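Local coordinates for divalent-cation tolerance protein CutA (PDB 1NZA), which is probably involved in resistance toward heavy metals and forms a homotrimer of the CutA family, at residues A15-K20 / K72-Y77; L55-T60 / P65-R70. One frame throughout, in Å; residues are numbered along the deposited sequence.

Both contacts rest on helix 64-74, contact 2 on its early turns and contact 1 on its end. Contact 1 sets that end against helix 12-24, so it joins helix to helix. Contact 2 sets the helix on strand 47-60, so it joins helix to sheet. Contact 2 is fully buried and purely aliphatic. Contact 1 is partly buried: Ile-18 and His-75 lie inside, Leu-74 and Thr-17 nearer the surface, and an imidazole joins the aliphatic groups. The two contacts meet where Ile-18 CG2 packs on Leu-55 CD1 at 3.6 Å. Both belong to the layer in which two helices pack on one antiparallel sheet, the ferredoxin-like layout of CutA.

Contact 1: residues A15-K20 / K72-Y77; sequences ARTIAK and KALHPY
Ile-18 on helix 12-24 packs against Leu-74, in the last turn of helix 64-74. These two have the most area buried here. Their side chains run alongside each other in opposite directions. Ile-18 CG1 lies 3.8 Å from Leu-74 CB. In return, Leu-74 CD1 reaches back to the other helix and stops 4.1 Å from the CA of Ile-18. One methyl of leucine thus lies against the backbone of the facing helix. The nearest CA atoms, those of Ile-18 and Leu-74, are 6.5 Å apart, so the helices come close at this point. Farther out, Thr-17 CG2 adds a looser touch on Leu-74 CD2. The hydroxyl of Thr-17 is bonded to the carbonyl of Glu-13 in its own helix.

The outer end of Ile-18 serves a second partner. Chi1 (-72°) puts Ile-18 CG1 anti to the carbonyl carbon, and an extended chi2 (175°) carries CD1 on to the histidine. Ile-18 CD1 lies 4.2 Å from His-75 CD2. The methyl meets the imidazole obliquely. His-75 is the first residue past the helix, and its ring is fixed from two sides. His-75 ND1 accepts a hydrogen bond from the backbone N of Tyr-77 at 3.2 Å, with that N in the ring plane. NE2 is bonded to the carbonyl O of Thr-8, a residue of the sodium site. With both nitrogens bonded, the buried ring meets Ile-18 through carbon, and the NE2 bond to Thr-8 ties the segment after the helix to strand 2-9.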
loop_
_atom_site.group_PDB
_atom_site.type_symbol
_atom_site.label_atom_id
_atom_site.label_comp_id
_atom_site.label_asym_id
_atom_site.label_seq_id
_atom_site.Cartn_x
_atom_site.Cartn_y
_atom_site.Cartn_z
ATOM N N ALA A 15 0.638 3.187 17.236
ATOM C CA ALA A 15 0.607 2.162 16.208
ATOM C C ALA A 15 0.333 0.791 16.820
ATOM O O ALA A 15 -0.576 0.082 16.399
ATOM C CB ALA A 15 1.933 2.151 15.446
ATOM N N ARG A 16 1.116 0.420 17.827
ATOM C CA ARG A 16 0.954 -0.873 18.480
ATOM C C ARG A 16 -0.365 -1.016 19.232
ATOM O O ARG A 16 -1.005 -2.069 19.177
ATOM C CB ARG A 16 2.130 -1.120 19.430
ATOM C CG ARG A 16 3.459 -1.253 18.709
ATOM C CD ARG A 16 4.579 -1.559 19.686
ATOM N NE ARG A 16 4.386 -2.856 20.335
ATOM C CZ ARG A 16 4.607 -4.028 19.748
ATOM N NH1 ARG A 16 4.397 -5.155 20.419
ATOM N NH2 ARG A 16 5.052 -4.078 18.498
ATOM N N THR A 17 -0.765 0.039 19.935
ATOM C CA THR A 17 -2.018 0.023 20.685
ATOM C C THR A 17 -3.191 -0.232 19.737
ATOM O O THR A 17 -4.052 -1.079 20.002
ATOM C CB THR A 17 -2.249 1.359 21.404
ATOM O OG1 THR A 17 -1.162 1.609 22.302
ATOM C CG2 THR A 17 -3.558 1.331 22.183
ATOM N N ILE A 18 -3.226 0.500 18.626
ATOM C CA ILE A 18 -4.304 0.314 17.659
ATOM C C ILE A 18 -4.232 -1.050 16.981
ATOM O O ILE A 18 -5.251 -1.730 16.818
ATOM C CB ILE A 18 -4.298 1.442 16.605
ATOM C CG1 ILE A 18 -4.777 2.743 17.252
ATOM C CG2 ILE A 18 -5.191 1.082 15.426
ATOM C CD1 ILE A 18 -4.690 3.948 16.339
ATOM N N ALA A 19 -3.032 -1.470 16.592
ATOM C CA ALA A 19 -2.889 -2.772 15.947
ATOM C C ALA A 19 -3.374 -3.883 16.872
ATOM O O ALA A 19 -4.131 -4.760 16.457
ATOM C CB ALA A 19 -1.428 -3.016 15.558
ATOM N N LYS A 20 -2.947 -3.839 18.132
ATOM C CA LYS A 20 -3.346 -4.867 19.084
ATOM C C LYS A 20 -4.840 -4.830 19.370
ATOM O O LYS A 20 -5.501 -5.868 19.393
ATOM C CB LYS A 20 -2.560 -4.720 20.389
ATOM C CG LYS A 20 -1.085 -5.047 20.251
ATOM C CD LYS A 20 -0.420 -5.207 21.610
ATOM C CE LYS A 20 -0.476 -3.927 22.424
ATOM N NZ LYS A 20 0.219 -4.092 23.732
ATOM N N LYS A 72 -11.112 5.794 15.939
ATOM C CA LYS A 72 -11.307 7.186 16.325
ATOM C C LYS A 72 -11.130 7.352 17.831
ATOM O O LYS A 72 -10.618 8.369 18.295
ATOM C CB LYS A 72 -12.695 7.665 15.900
ATOM C CG LYS A 72 -12.860 7.762 14.394
ATOM C CD LYS A 72 -14.279 8.141 14.013
ATOM C CE LYS A 72 -14.439 8.159 12.503
ATOM N NZ LYS A 72 -15.851 8.396 12.100
ATOM N N ALA A 73 -11.540 6.336 18.587
ATOM C CA ALA A 73 -11.433 6.358 20.044
ATOM C C ALA A 73 -9.984 6.279 20.516
ATOM O O ALA A 73 -9.561 7.043 21.385
ATOM C CB ALA A 73 -12.233 5.206 20.642
ATOM N N LEU A 74 -9.232 5.347 19.939
ATOM C CA LEU A 74 -7.832 5.148 20.300
ATOM C C LEU A 74 -6.897 6.192 19.694
ATOM O O LEU A 74 -5.948 6.626 20.340
ATOM C CB LEU A 74 -7.377 3.749 19.873
ATOM C CG LEU A 74 -8.058 2.549 20.542
ATOM C CD1 LEU A 74 -7.660 1.270 19.830
ATOM C CD2 LEU A 74 -7.673 2.484 22.016
ATOM N N HIS A 75 -7.168 6.600 18.457
ATOM C CA HIS A 75 -6.325 7.579 17.774
ATOM C C HIS A 75 -6.405 8.936 18.475
ATOM O O HIS A 75 -7.491 9.428 18.780
ATOM C CB HIS A 75 -6.758 7.703 16.308
ATOM C CG HIS A 75 -5.683 8.210 15.394
ATOM N ND1 HIS A 75 -5.173 9.487 15.475
ATOM C CD2 HIS A 75 -5.038 7.612 14.363
ATOM C CE1 HIS A 75 -4.262 9.657 14.531
ATOM N NE2 HIS A 75 -4.163 8.533 13.843
ATOM N N PRO A 76 -5.246 9.563 18.735
ATOM C CA PRO A 76 -5.191 10.864 19.410
ATOM C C PRO A 76 -5.733 12.066 18.640
ATOM O O PRO A 76 -6.134 13.059 19.247
ATOM C CB PRO A 76 -3.708 11.010 19.741
ATOM C CG PRO A 76 -3.047 10.310 18.593
ATOM C CD PRO A 76 -3.887 9.059 18.464
ATOM N N TYR A 77 -5.758 11.979 17.314
ATOM C CA TYR A 77 -6.234 13.091 16.498
ATOM C C TYR A 77 -7.705 12.969 16.105
ATOM O O TYR A 77 -8.219 11.871 15.889
ATOM C CB TYR A 77 -5.330 13.235 15.267
ATOM C CG TYR A 77 -3.884 13.530 15.640
ATOM C CD1 TYR A 77 -2.846 13.345 14.723
ATOM C CD2 TYR A 77 -3.553 13.983 16.925
ATOM C CE1 TYR A 77 -1.513 13.600 15.078
ATOM C CE2 TYR A 77 -2.228 14.239 17.288
ATOM C CZ TYR A 77 -1.212 14.045 16.363
ATOM O OH TYR A 77 0.102 14.286 16.729
#

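Contact 2: residues L55-T60 / P65-R70; sequences LLVKTT and PKLKER
Leu-67 projects from helix 64-74 onto strand 47-60 and meets Val-57 and Thr-59 there. Its CD1 methyl does the touching. Leu-67 CD1 lies 4.0 Å from Val-57 CG1 and the same distance from Thr-59 CG2, so one methyl serves both strand residues.

The two approaches differ. Val-57 and Leu-67 point at each other tip to tip. The Leu-67 chain extends away from its helix, with CG anti to the backbone N (chi1 176°). Thr-59 meets Leu-67 at a slant. Its torsion (chi1 -176°) places OG1 anti to the backbone N and CG2 between N and the carbonyl carbon. The methyl is thereby presented to leucine, while the hydroxyl bonds the carbonyl O of Leu-27. Val-57 and Thr-59 alternate with Lys-58, whose CB points away from the helix and whose amine pairs with Glu-81 of the second subunit.

The nearest CA atoms, of Thr-59 and Leu-67, are 8.8 Å apart, so side chains alone bridge the helix and the strand. Other parts of the fold enclose the same site. Val-5 of strand 2-9 touches both Val-57 and Thr-59, and Leu-22 of helix 12-24 touches Leu-67. The contact thus belongs to the apolar layer between sheet and helices. Its chemistry is methyl against methyl, and the polar group of Thr-59 is satisfied elsewhere.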
loop_
_atom_site.group_PDB
_atom_site.type_symbol
_atom_site.label_atom_id
_atom_site.label_comp_id
_atom_site.label_asym_id
_atom_site.label_seq_id
_atom_site.Cartn_x
_atom_site.Cartn_y
_atom_site.Cartn_z
ATOM N N LEU A 55 -0.254 1.838 9.149
ATOM C CA LEU A 55 -0.825 0.560 9.555
ATOM C C LEU A 55 -1.563 0.020 8.330
ATOM O O LEU A 55 -2.339 0.754 7.710
ATOM C CB LEU A 55 -1.846 0.722 10.685
ATOM C CG LEU A 55 -1.496 1.434 11.995
ATOM C CD1 LEU A 55 -2.498 1.010 13.054
ATOM C CD2 LEU A 55 -0.098 1.092 12.444
ATOM N N LEU A 56 -1.285 -1.228 7.958
ATOM C CA LEU A 56 -1.988 -1.882 6.843
ATOM C C LEU A 56 -2.846 -2.916 7.556
ATOM O O LEU A 56 -2.329 -3.887 8.107
ATOM C CB LEU A 56 -1.013 -2.578 5.889
ATOM C CG LEU A 56 0.005 -1.711 5.147
ATOM C CD1 LEU A 56 0.787 -2.559 4.146
ATOM C CD2 LEU A 56 -0.712 -0.612 4.425
ATOM N N VAL A 57 -4.159 -2.701 7.545
ATOM C CA VAL A 57 -5.096 -3.575 8.249
ATOM C C VAL A 57 -5.915 -4.492 7.344
ATOM O O VAL A 57 -6.619 -4.019 6.458
ATOM C CB VAL A 57 -6.083 -2.724 9.078
ATOM C CG1 VAL A 57 -6.923 -3.625 9.979
ATOM C CG2 VAL A 57 -5.312 -1.693 9.902
ATOM N N LYS A 58 -5.829 -5.800 7.584
ATOM C CA LYS A 58 -6.581 -6.781 6.796
ATOM C C LYS A 58 -7.918 -7.022 7.499
ATOM O O LYS A 58 -7.965 -7.636 8.565
ATOM C CB LYS A 58 -5.800 -8.091 6.710
ATOM C CG LYS A 58 -4.307 -7.904 6.487
ATOM C CD LYS A 58 -4.003 -7.136 5.214
ATOM C CE LYS A 58 -2.608 -6.541 5.285
ATOM N NZ LYS A 58 -1.612 -7.558 5.750
ATOM N N THR A 59 -9.006 -6.555 6.895
ATOM C CA THR A 59 -10.318 -6.694 7.519
ATOM C C THR A 59 -11.431 -6.897 6.484
ATOM O O THR A 59 -11.160 -7.312 5.359
ATOM C CB THR A 59 -10.604 -5.441 8.372
ATOM O OG1 THR A 59 -11.843 -5.591 9.079
ATOM C CG2 THR A 59 -10.655 -4.209 7.490
ATOM N N THR A 60 -12.675 -6.626 6.875
ATOM C CA THR A 60 -13.817 -6.780 5.971
ATOM C C THR A 60 -14.763 -5.581 6.060
ATOM O O THR A 60 -14.720 -4.804 7.016
ATOM C CB THR A 60 -14.633 -8.046 6.298
ATOM O OG1 THR A 60 -15.311 -7.865 7.545
ATOM C CG2 THR A 60 -13.727 -9.253 6.401
ATOM N N PRO A 65 -17.225 -0.574 9.918
ATOM C CA PRO A 65 -17.921 0.425 10.736
ATOM C C PRO A 65 -17.449 0.404 12.189
ATOM O O PRO A 65 -17.253 1.453 12.803
ATOM C CB PRO A 65 -19.390 0.020 10.604
ATOM C CG PRO A 65 -19.444 -0.600 9.246
ATOM C CD PRO A 65 -18.188 -1.438 9.215
ATOM N N LYS A 66 -17.268 -0.796 12.729
ATOM C CA LYS A 66 -16.821 -0.959 14.106
ATOM C C LYS A 66 -15.347 -0.586 14.214
ATOM O O LYS A 66 -14.904 -0.037 15.222
ATOM C CB LYS A 66 -17.031 -2.403 14.573
ATOM C CG LYS A 66 -18.491 -2.845 14.643
ATOM C CD LYS A 66 -19.106 -3.025 13.262
ATOM C CE LYS A 66 -20.549 -3.502 13.362
ATOM N NZ LYS A 66 -21.177 -3.690 12.024
ATOM N N LEU A 67 -14.590 -0.883 13.165
ATOM C CA LEU A 67 -13.173 -0.556 13.147
ATOM C C LEU A 67 -12.995 0.955 13.224
ATOM O O LEU A 67 -12.173 1.450 13.997
ATOM C CB LEU A 67 -12.525 -1.113 11.879
ATOM C CG LEU A 67 -11.051 -0.794 11.626
ATOM C CD1 LEU A 67 -10.459 -1.843 10.707
ATOM C CD2 LEU A 67 -10.917 0.590 11.024
ATOM N N LYS A 68 -13.762 1.696 12.430
ATOM C CA LYS A 68 -13.658 3.151 12.455
ATOM C C LYS A 68 -13.915 3.696 13.854
ATOM O O LYS A 68 -13.190 4.569 14.327
ATOM C CB LYS A 68 -14.650 3.803 11.491
ATOM C CG LYS A 68 -14.242 3.754 10.030
ATOM C CD LYS A 68 -15.071 4.732 9.199
ATOM C CE LYS A 68 -16.562 4.437 9.311
ATOM N NZ LYS A 68 -17.385 5.401 8.525
ATOM N N GLU A 69 -14.959 3.189 14.505
ATOM C CA GLU A 69 -15.305 3.633 15.853
ATOM C C GLU A 69 -14.161 3.417 16.830
ATOM O O GLU A 69 -13.796 4.321 17.579
ATOM C CB GLU A 69 -16.547 2.897 16.364
ATOM C CG GLU A 69 -17.859 3.477 15.872
ATOM C CD GLU A 69 -19.064 2.757 16.448
ATOM O OE1 GLU A 69 -19.136 2.604 17.688
ATOM O OE2 GLU A 69 -19.944 2.348 15.662
ATOM N N ARG A 70 -13.598 2.217 16.823
ATOM C CA ARG A 70 -12.502 1.906 17.727
ATOM C C ARG A 70 -11.269 2.748 17.401
ATOM O O ARG A 70 -10.585 3.225 18.303
ATOM C CB ARG A 70 -12.165 0.414 17.656
ATOM C CG ARG A 70 -13.344 -0.504 17.968
ATOM C CD ARG A 70 -13.864 -0.330 19.397
ATOM N NE ARG A 70 -12.914 -0.813 20.399
ATOM C CZ ARG A 70 -12.332 -0.043 21.314
ATOM N NH1 ARG A 70 -12.599 1.258 21.360
ATOM N NH2 ARG A 70 -11.484 -0.574 22.186
#